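Local structure of fructose-bisphosphate aldolase class I (Thermoproteus tenax, 1W8S) at residues Leu21-Gly26 with Asn233-Arg238; Tyr45-Ala50 with Tyr68-Val73. The protein belongs to the DeoC/LacD family of class I aldolases, enzymes built on a TIM-barrel fold. The protein carries 2 engineered substitutions. One frame throughout, in Å; residues are numbered along the deposited sequence.

In the fold
Contact 1 joins the end of strand 18-22 to helix 232-235 beside the bound ligand of this TIM barrel, through aromatic rings and an indole-to-carbonyl hydrogen bond, and every touching residue in it is buried. Contact 2, about 13 Å away between centres, is partly buried: helix 43-53 meets the loop between helix 62-68 and strand 75-81 through apolar packing. Its Asp-70, Ser-72 and Tyr-69 bonds stay within the loop, while Tyr-68 reaches a second subunit. Helix 43-53 connects the two contacts, since Ile-46 packs on Leu-21, Tyr-23 and Trp-235 of contact 1.

Contact 1: residues Leu21-Gly26 with Asn233-Arg238; sequences LAYDHG and NVWQRR. With FBP (1,6-di-O-phosphono-beta-D-fructofuranose), chain O.
At the ligand pocket of a TIM barrel, where strand 18-22 runs out into the loop before helix 25-28, an aromatic cluster of Tyr-23, His-25 and Trp-235 ties segment 21-26 to helix 232-235. Trp-235 is the common member. Its indole NE1 donates to Ala-22 O at 3.0 Å, with an almost linear N-H...O angle of 175°, and the oxygen lies practically in the indole plane; the bond, with the Tyr-23 and His-25 rings packed against the indole, helps to set its rotation. CG of Trp-235 sits between the backbone N and the carbonyl carbon (chi1 51°), which sends the indole across toward the strand end.

The two other rings use different parts of the indole. Tyr-23 turns an edge to its face, with CD1 4.0 Å from Trp-235 NE1, in a T-shaped pair whose planes meet at 87°. His-25 instead offers its own face: Trp-235 CZ2 stands over the centre of the imidazole, 3.4 Å from His-25 CG, again nearly perpendicular. Strand-to-loop junctions at this end of a barrel commonly carry ligand-binding residues, and here the imidazole presents its NE2 edge to the ligand, His-25 NE2 donating to FBP O1P at 2.6 Å and more weakly to FBP O1. Trp-235 probably helps, from the second shell, to position His-25, which binds the phosphate. One residue before His-25, the Asp-24 carboxylate accepts from two sugar hydroxyls, FBP O3 to OD1 at 2.7 Å and FBP O4 to OD2 at 3.0 Å.

Away from the ligand the contact becomes apolar: Leu-21 CD1 rests 4.0 Å from Val-234 CB and touches the edge of the indole at Trp-235 CD1. The Tyr-23 hydroxyl is bonded to Ser-40 O and to Arg-166 of the second subunit.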
ATOM      1  N   LEU E  21      22.964 -23.954 -11.951  1.00 12.87           N
ATOM      2  CA  LEU E  21      21.917 -24.393 -12.861  1.00 12.61           C
ATOM      3  C   LEU E  21      20.583 -23.733 -12.476  1.00 12.22           C
ATOM      4  O   LEU E  21      19.989 -24.029 -11.438  1.00 12.28           O
ATOM      5  CB  LEU E  21      21.788 -25.911 -12.864  1.00 12.65           C
ATOM      6  CG  LEU E  21      20.951 -26.506 -13.996  1.00 13.24           C
ATOM      7  CD1 LEU E  21      21.521 -26.132 -15.363  1.00 16.08           C
ATOM      8  CD2 LEU E  21      20.862 -28.008 -13.856  1.00 15.09           C
ATOM      9  N   ALA E  22      20.132 -22.826 -13.332  1.00 12.42           N
ATOM     10  CA  ALA E  22      18.979 -21.986 -13.062  1.00 13.01           C
ATOM     11  C   ALA E  22      17.724 -22.719 -13.505  1.00 12.99           C
ATOM     12  O   ALA E  22      17.665 -23.226 -14.606  1.00 13.34           O
ATOM     13  CB  ALA E  22      19.118 -20.686 -13.823  1.00 12.65           C
ATOM     14  N   TYR E  23      16.714 -22.746 -12.655  1.00 12.76           N
ATOM     15  CA  TYR E  23      15.502 -23.461 -12.929  1.00 11.91           C
ATOM     16  C   TYR E  23      14.272 -22.784 -12.321  1.00 13.19           C
ATOM     17  O   TYR E  23      13.376 -23.464 -11.820  1.00 12.64           O
ATOM     18  CB  TYR E  23      15.620 -24.869 -12.419  1.00 11.86           C
ATOM     19  CG  TYR E  23      14.566 -25.812 -12.890  1.00  9.75           C
ATOM     20  CD1 TYR E  23      14.409 -26.066 -14.246  1.00 11.76           C
ATOM     21  CD2 TYR E  23      13.765 -26.511 -11.992  1.00 10.84           C
ATOM     22  CE1 TYR E  23      13.472 -26.994 -14.710  1.00 10.11           C
ATOM     23  CE2 TYR E  23      12.824 -27.457 -12.438  1.00 11.02           C
ATOM     24  CZ  TYR E  23      12.678 -27.676 -13.801  1.00 10.82           C
ATOM     25  OH  TYR E  23      11.779 -28.583 -14.271  1.00 11.18           O
ATOM     26  N   ASP E  24      14.235 -21.452 -12.380  1.00 12.91           N
ATOM     27  CA  ASP E  24      13.014 -20.701 -12.048  1.00 14.62           C
ATOM     28  C   ASP E  24      12.109 -20.485 -13.244  1.00 14.02           C
ATOM     29  O   ASP E  24      11.089 -19.808 -13.133  1.00 14.17           O
ATOM     30  CB  ASP E  24      13.309 -19.342 -11.362  1.00 14.83           C
ATOM     31  CG  ASP E  24      14.265 -18.457 -12.163  1.00 18.77           C
ATOM     32  OD1 ASP E  24      15.114 -19.009 -12.916  1.00 22.00           O
ATOM     33  OD2 ASP E  24      14.272 -17.208 -12.078  1.00 19.10           O
ATOM     34  N   HIS E  25      12.441 -21.097 -14.373  1.00 13.67           N
ATOM     35  CA  HIS E  25      11.793 -20.767 -15.631  1.00 13.45           C
ATOM     36  C   HIS E  25      10.316 -21.139 -15.642  1.00 12.93           C
ATOM     37  O   HIS E  25       9.524 -20.518 -16.337  1.00 12.52           O
ATOM     38  CB  HIS E  25      12.531 -21.448 -16.777  1.00 13.74           C
ATOM     39  CG  HIS E  25      13.974 -21.050 -16.882  1.00 13.65           C
ATOM     40  ND1 HIS E  25      14.880 -21.236 -15.857  1.00 16.32           N
ATOM     41  CD2 HIS E  25      14.673 -20.501 -17.908  1.00 13.82           C
ATOM     42  CE1 HIS E  25      16.064 -20.792 -16.238  1.00 17.22           C
ATOM     43  NE2 HIS E  25      15.968 -20.353 -17.484  1.00 13.28           N
ATOM     44  N   GLY E  26       9.924 -22.143 -14.866  1.00 13.69           N
ATOM     45  CA  GLY E  26       8.533 -22.561 -14.834  1.00 13.85           C
ATOM     46  C   GLY E  26       7.552 -21.437 -14.512  1.00 13.60           C
ATOM     47  O   GLY E  26       6.431 -21.445 -14.978  1.00 14.06           O
ATOM     48  N   ASN E 233      20.443 -22.916 -21.977  1.00 11.52           N
ATOM     49  CA  ASN E 233      21.584 -23.398 -22.778  1.00 12.02           C
ATOM     50  C   ASN E 233      22.176 -24.718 -22.275  1.00 12.34           C
ATOM     51  O   ASN E 233      23.007 -25.313 -22.953  1.00 12.92           O
ATOM     52  CB  ASN E 233      22.671 -22.334 -22.887  1.00 12.02           C
ATOM     53  CG  ASN E 233      22.428 -21.395 -24.022  1.00 12.29           C
ATOM     54  OD1 ASN E 233      22.552 -21.784 -25.195  1.00 12.61           O
ATOM     55  ND2 ASN E 233      21.996 -20.181 -23.706  1.00 11.71           N
ATOM     56  N   VAL E 234      21.749 -25.174 -21.102  1.00 12.42           N
ATOM     57  CA  VAL E 234      21.981 -26.543 -20.675  1.00 13.36           C
ATOM     58  C   VAL E 234      20.717 -27.405 -20.879  1.00 13.81           C
ATOM     59  O   VAL E 234      20.728 -28.307 -21.692  1.00 13.89           O
ATOM     60  CB  VAL E 234      22.522 -26.618 -19.220  1.00 13.63           C
ATOM     61  CG1 VAL E 234      22.613 -28.061 -18.727  1.00 12.54           C
ATOM     62  CG2 VAL E 234      23.912 -25.981 -19.162  1.00 15.09           C
ATOM     63  N   TRP E 235      19.631 -27.143 -20.156  1.00 14.25           N
ATOM     64  CA  TRP E 235      18.526 -28.123 -20.144  1.00 14.05           C
ATOM     65  C   TRP E 235      17.534 -28.065 -21.292  1.00 14.91           C
ATOM     66  O   TRP E 235      16.708 -28.973 -21.415  1.00 14.33           O
ATOM     67  CB  TRP E 235      17.812 -28.199 -18.792  1.00 14.41           C
ATOM     68  CG  TRP E 235      17.385 -26.924 -18.227  1.00 13.60           C
ATOM     69  CD1 TRP E 235      17.899 -26.296 -17.136  1.00 14.35           C
ATOM     70  CD2 TRP E 235      16.313 -26.109 -18.689  1.00 13.60           C
ATOM     71  NE1 TRP E 235      17.217 -25.124 -16.895  1.00 12.42           N
ATOM     72  CE2 TRP E 235      16.233 -24.991 -17.833  1.00 12.22           C
ATOM     73  CE3 TRP E 235      15.412 -26.194 -19.754  1.00 14.29           C
ATOM     74  CZ2 TRP E 235      15.320 -23.976 -18.023  1.00 11.82           C
ATOM     75  CZ3 TRP E 235      14.476 -25.188 -19.905  1.00 12.69           C
ATOM     76  CH2 TRP E 235      14.453 -24.100 -19.071  1.00 13.18           C
ATOM     77  N   GLN E 236      17.615 -27.054 -22.157  1.00 15.97           N
ATOM     78  CA  GLN E 236      16.858 -27.112 -23.422  1.00 17.95           C
ATOM     79  C   GLN E 236      17.570 -27.942 -24.497  1.00 18.16           C
ATOM     80  O   GLN E 236      17.029 -28.094 -25.595  1.00 18.31           O
ATOM     81  CB  GLN E 236      16.564 -25.725 -24.010  1.00 18.21           C
ATOM     82  CG  GLN E 236      15.391 -25.008 -23.387  1.00 21.83           C
ATOM     83  CD  GLN E 236      14.890 -23.824 -24.234  1.00 23.16           C
ATOM     84  OE1 GLN E 236      15.675 -22.983 -24.681  1.00 21.11           O
ATOM     85  NE2 GLN E 236      13.580 -23.759 -24.425  1.00 28.33           N
ATOM     86  N   ARG E 237      18.775 -28.445 -24.200  1.00 18.47           N
ATOM     87  CA  ARG E 237      19.503 -29.327 -25.119  1.00 18.72           C
ATOM     88  C   ARG E 237      19.243 -30.797 -24.821  1.00 19.10           C
ATOM     89  O   ARG E 237      19.247 -31.207 -23.676  1.00 18.49           O
ATOM     90  CB  ARG E 237      20.999 -29.056 -25.046  1.00 18.90           C
ATOM     91  CG  ARG E 237      21.328 -27.624 -25.316  1.00 20.05           C
ATOM     92  CD  ARG E 237      22.803 -27.315 -25.309  1.00 22.15           C
ATOM     93  NE  ARG E 237      23.055 -25.902 -25.627  1.00 23.10           N
ATOM     94  CZ  ARG E 237      22.894 -25.376 -26.828  1.00 23.45           C
ATOM     95  NH1 ARG E 237      22.501 -26.131 -27.837  1.00 23.19           N
ATOM     96  NH2 ARG E 237      23.128 -24.078 -27.029  1.00 23.59           N
ATOM     97  N   ARG E 238      19.022 -31.590 -25.866  1.00 20.04           N
ATOM     98  CA  ARG E 238      18.847 -33.032 -25.699  1.00 20.76           C
ATOM     99  C   ARG E 238      20.159 -33.696 -25.272  1.00 20.10           C
ATOM    100  O   ARG E 238      20.133 -34.746 -24.625  1.00 19.52           O
ATOM    101  CB  ARG E 238      18.314 -33.669 -26.979  1.00 21.93           C
ATOM    102  CG  ARG E 238      16.805 -33.465 -27.187  1.00 25.15           C
ATOM    103  CD  ARG E 238      16.382 -33.610 -28.658  1.00 30.38           C
ATOM    104  NE  ARG E 238      17.201 -32.733 -29.506  1.00 34.85           N
ATOM    105  CZ  ARG E 238      17.574 -32.975 -30.768  1.00 37.07           C
ATOM    106  NH1 ARG E 238      17.187 -34.086 -31.409  1.00 37.17           N
ATOM    107  NH2 ARG E 238      18.336 -32.076 -31.397  1.00 38.28           N
TER
HETATM  108  P1  FBP O 270      18.845 -18.805 -18.615  1.00 16.68           P
HETATM  109  O1P FBP O 270      17.897 -19.787 -19.183  1.00 16.25           O
HETATM  110  O2P FBP O 270      20.350 -19.196 -18.720  1.00 14.16           O
HETATM  111  O3P FBP O 270      18.713 -17.403 -19.220  1.00 15.13           O
HETATM  112  O1  FBP O 270      18.510 -18.714 -17.059  1.00 15.99           O
HETATM  113  C1  FBP O 270      19.152 -17.769 -16.230  1.00 20.84           C
HETATM  114  C2  FBP O 270      18.130 -16.711 -15.792  1.00 24.86           C
HETATM  115  O2  FBP O 270      18.784 -15.690 -15.005  1.00 26.06           O
HETATM  116  C3  FBP O 270      16.945 -17.276 -14.997  1.00 24.70           C
HETATM  117  O3  FBP O 270      17.217 -17.553 -13.633  1.00 25.41           O
HETATM  118  C4  FBP O 270      15.914 -16.165 -15.195  1.00 26.46           C
HETATM  119  O4  FBP O 270      14.563 -16.558 -15.026  1.00 28.33           O
HETATM  120  C5  FBP O 270      16.163 -15.783 -16.647  1.00 28.64           C
HETATM  121  O5  FBP O 270      17.551 -16.045 -16.916  1.00 27.88           O
HETATM  122  C6  FBP O 270      15.814 -14.318 -16.882  1.00 30.90           C
HETATM  123  O6  FBP O 270      16.152 -13.973 -18.214  1.00 34.26           O
HETATM  124  P2  FBP O 270      15.049 -13.349 -19.221  1.00 35.66           P
HETATM  125  O4P FBP O 270      15.354 -13.911 -20.589  1.00 34.36           O
HETATM  126  O5P FBP O 270      13.644 -13.664 -18.705  1.00 31.87           O
HETATM  127  O6P FBP O 270      15.268 -11.834 -19.384  1.00 29.44           O

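Contact 2: residues Tyr45-Ala50 with Tyr68-Val73; sequences YILRLA and YYDGSV
Leu-47, on helix 43-53, presses its two methyl groups into the bend of segment 68-73, and this is the tightly packed part of the contact. Leu-47 CG lies anti to the carbonyl carbon (chi1 -75°), which carries the branch toward the loop; Leu-47 CD1 comes to 3.5 Å from Tyr-68 O, while Leu-47 CD2 meets the Tyr-69 ring edge at Tyr-69 CD1, 4.3 Å away. Asp-70 OD1, its carboxylate coming from the opposite direction, meets Leu-47 CD1 at 3.8 Å. One turn along, Ala-50 CB packs on Val-73 CG2 at 4.2 Å. Tyr-69 OH donates to Val-73 O at 2.7 Å from above the carbonyl plane, bracing the loop across its bend. In the TIM barrel this loop returns the chain from helix 62-68 to strand 75-81, and helix 43-53 also rests on strand 57-60, through Leu-47 on Phe-60 and Ala-50 on Val-58.

The more open side is that of exposed Asp-70 and Gly-71. An Asx turn shapes it: Asp-70 OD1 accepts from Ser-72 N at 3.1 Å and from Ser-72 OG at 2.7 Å. The Tyr-68 ring reaches past segment 45-50 to Pro-43 and Glu-44 of the same helix, and its OH bonds to Lys-196 N of the second subunit.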
ATOM      1  N   TYR E  45      15.115 -34.606 -12.678  1.00 13.21           N
ATOM      2  CA  TYR E  45      16.079 -34.638 -13.774  1.00 12.55           C
ATOM      3  C   TYR E  45      17.067 -33.481 -13.653  1.00 12.31           C
ATOM      4  O   TYR E  45      18.252 -33.656 -13.838  1.00 10.42           O
ATOM      5  CB  TYR E  45      15.331 -34.565 -15.106  1.00 12.93           C
ATOM      6  CG  TYR E  45      16.181 -34.272 -16.300  1.00 13.00           C
ATOM      7  CD1 TYR E  45      16.882 -35.295 -16.958  1.00 14.17           C
ATOM      8  CD2 TYR E  45      16.278 -32.991 -16.787  1.00 11.89           C
ATOM      9  CE1 TYR E  45      17.651 -35.007 -18.072  1.00 14.23           C
ATOM     10  CE2 TYR E  45      17.041 -32.697 -17.881  1.00 12.31           C
ATOM     11  CZ  TYR E  45      17.735 -33.694 -18.519  1.00 15.60           C
ATOM     12  OH  TYR E  45      18.474 -33.349 -19.629  1.00 17.26           O
ATOM     13  N   ILE E  46      16.558 -32.297 -13.334  1.00 11.15           N
ATOM     14  CA  ILE E  46      17.401 -31.114 -13.137  1.00 11.30           C
ATOM     15  C   ILE E  46      18.444 -31.293 -12.006  1.00 11.88           C
ATOM     16  O   ILE E  46      19.604 -30.889 -12.144  1.00 10.44           O
ATOM     17  CB  ILE E  46      16.533 -29.886 -12.864  1.00 11.59           C
ATOM     18  CG1 ILE E  46      15.622 -29.590 -14.065  1.00 12.15           C
ATOM     19  CG2 ILE E  46      17.390 -28.668 -12.521  1.00 10.91           C
ATOM     20  CD1 ILE E  46      16.351 -29.240 -15.343  1.00 13.91           C
ATOM     21  N   LEU E  47      18.028 -31.892 -10.900  1.00 12.69           N
ATOM     22  CA  LEU E  47      18.962 -32.186  -9.808  1.00 14.22           C
ATOM     23  C   LEU E  47      20.034 -33.197 -10.205  1.00 14.71           C
ATOM     24  O   LEU E  47      21.206 -33.037  -9.863  1.00 14.77           O
ATOM     25  CB  LEU E  47      18.203 -32.698  -8.576  1.00 14.46           C
ATOM     26  CG  LEU E  47      17.442 -31.636  -7.798  1.00 14.81           C
ATOM     27  CD1 LEU E  47      16.471 -32.297  -6.872  1.00 15.59           C
ATOM     28  CD2 LEU E  47      18.382 -30.734  -6.993  1.00 14.77           C
ATOM     29  N   ARG E  48      19.635 -34.245 -10.919  1.00 16.16           N
ATOM     30  CA  ARG E  48      20.575 -35.279 -11.346  1.00 16.41           C
ATOM     31  C   ARG E  48      21.587 -34.687 -12.310  1.00 15.96           C
ATOM     32  O   ARG E  48      22.773 -35.001 -12.259  1.00 15.75           O
ATOM     33  CB  ARG E  48      19.843 -36.430 -12.041  1.00 17.82           C
ATOM     34  CG  ARG E  48      19.139 -37.422 -11.113  1.00 20.67           C
ATOM     35  CD  ARG E  48      18.851 -38.783 -11.780  1.00 24.61           C
ATOM     36  NE  ARG E  48      18.163 -38.618 -13.070  1.00 28.41           N
ATOM     37  CZ  ARG E  48      16.845 -38.456 -13.229  1.00 30.04           C
ATOM     38  NH1 ARG E  48      16.015 -38.441 -12.186  1.00 32.65           N
ATOM     39  NH2 ARG E  48      16.348 -38.297 -14.450  1.00 31.59           N
ATOM     40  N   LEU E  49      21.098 -33.836 -13.201  1.00 14.88           N
ATOM     41  CA  LEU E  49      21.928 -33.113 -14.151  1.00 14.85           C
ATOM     42  C   LEU E  49      22.976 -32.224 -13.460  1.00 14.26           C
ATOM     43  O   LEU E  49      24.147 -32.281 -13.799  1.00 13.03           O
ATOM     44  CB  LEU E  49      21.012 -32.284 -15.045  1.00 15.47           C
ATOM     45  CG  LEU E  49      21.621 -31.599 -16.257  1.00 17.10           C
ATOM     46  CD1 LEU E  49      22.312 -32.613 -17.198  1.00 19.17           C
ATOM     47  CD2 LEU E  49      20.531 -30.823 -17.001  1.00 17.33           C
ATOM     48  N   ALA E  50      22.560 -31.415 -12.484  1.00 13.53           N
ATOM     49  CA  ALA E  50      23.500 -30.561 -11.745  1.00 14.27           C
ATOM     50  C   ALA E  50      24.552 -31.368 -11.007  1.00 14.79           C
ATOM     51  O   ALA E  50      25.701 -31.017 -11.015  1.00 15.13           O
ATOM     52  CB  ALA E  50      22.758 -29.624 -10.759  1.00 13.90           C
ATOM     53  N   TYR E  68      10.690 -31.058  -4.114  1.00 13.22           N
ATOM     54  CA  TYR E  68      11.756 -31.819  -4.783  1.00 12.61           C
ATOM     55  C   TYR E  68      13.168 -31.737  -4.205  1.00 13.62           C
ATOM     56  O   TYR E  68      13.967 -32.652  -4.425  1.00 13.07           O
ATOM     57  CB  TYR E  68      11.846 -31.400  -6.258  1.00 12.75           C
ATOM     58  CG  TYR E  68      10.629 -31.784  -7.068  1.00 11.67           C
ATOM     59  CD1 TYR E  68      10.533 -33.038  -7.671  1.00 13.32           C
ATOM     60  CD2 TYR E  68       9.574 -30.910  -7.216  1.00 11.58           C
ATOM     61  CE1 TYR E  68       9.419 -33.386  -8.403  1.00 11.89           C
ATOM     62  CE2 TYR E  68       8.467 -31.258  -7.942  1.00 12.57           C
ATOM     63  CZ  TYR E  68       8.393 -32.491  -8.532  1.00 13.67           C
ATOM     64  OH  TYR E  68       7.285 -32.825  -9.261  1.00 12.85           O
ATOM     65  N   TYR E  69      13.505 -30.645  -3.518  1.00 13.60           N
ATOM     66  CA  TYR E  69      14.880 -30.465  -3.081  1.00 13.92           C
ATOM     67  C   TYR E  69      15.246 -31.539  -2.096  1.00 14.33           C
ATOM     68  O   TYR E  69      14.488 -31.815  -1.172  1.00 15.22           O
ATOM     69  CB  TYR E  69      15.130 -29.111  -2.442  1.00 14.25           C
ATOM     70  CG  TYR E  69      16.592 -28.910  -2.139  1.00 14.87           C
ATOM     71  CD1 TYR E  69      17.554 -28.978  -3.158  1.00 13.59           C
ATOM     72  CD2 TYR E  69      17.025 -28.681  -0.840  1.00 14.64           C
ATOM     73  CE1 TYR E  69      18.901 -28.782  -2.899  1.00 12.78           C
ATOM     74  CE2 TYR E  69      18.370 -28.507  -0.557  1.00 16.13           C
ATOM     75  CZ  TYR E  69      19.309 -28.532  -1.573  1.00 15.83           C
ATOM     76  OH  TYR E  69      20.628 -28.337  -1.219  1.00 12.89           O
ATOM     77  N   ASP E  70      16.399 -32.148  -2.340  1.00 14.43           N
ATOM     78  CA  ASP E  70      16.849 -33.367  -1.652  1.00 15.76           C
ATOM     79  C   ASP E  70      18.241 -33.198  -1.019  1.00 15.42           C
ATOM     80  O   ASP E  70      18.877 -34.179  -0.604  1.00 15.74           O
ATOM     81  CB  ASP E  70      16.830 -34.550  -2.638  1.00 15.52           C
ATOM     82  CG  ASP E  70      17.869 -34.421  -3.751  1.00 16.07           C
ATOM     83  OD1 ASP E  70      18.576 -33.378  -3.884  1.00 14.05           O
ATOM     84  OD2 ASP E  70      18.034 -35.335  -4.565  1.00 19.69           O
ATOM     85  N   GLY E  71      18.731 -31.966  -0.966  1.00 15.53           N
ATOM     86  CA  GLY E  71      20.002 -31.674  -0.313  1.00 16.18           C
ATOM     87  C   GLY E  71      21.276 -32.017  -1.083  1.00 16.22           C
ATOM     88  O   GLY E  71      22.366 -31.800  -0.565  1.00 17.13           O
ATOM     89  N   SER E  72      21.155 -32.461  -2.331  1.00 15.81           N
ATOM     90  CA  SER E  72      22.268 -33.074  -3.056  1.00 16.60           C
ATOM     91  C   SER E  72      23.231 -32.093  -3.754  1.00 16.23           C
ATOM     92  O   SER E  72      24.356 -32.455  -4.088  1.00 15.61           O
ATOM     93  CB  SER E  72      21.724 -34.072  -4.074  1.00 16.87           C
ATOM     94  OG  SER E  72      20.944 -33.418  -5.075  1.00 17.38           O
ATOM     95  N   VAL E  73      22.759 -30.881  -3.991  1.00 15.53           N
ATOM     96  CA  VAL E  73      23.530 -29.795  -4.583  1.00 15.86           C
ATOM     97  C   VAL E  73      23.077 -28.532  -3.836  1.00 14.85           C
ATOM     98  O   VAL E  73      21.896 -28.392  -3.572  1.00 14.71           O
ATOM     99  CB  VAL E  73      23.155 -29.668  -6.079  1.00 16.51           C
ATOM    100  CG1 VAL E  73      23.822 -28.501  -6.713  1.00 18.73           C
ATOM    101  CG2 VAL E  73      23.587 -30.920  -6.816  1.00 18.51           C
TER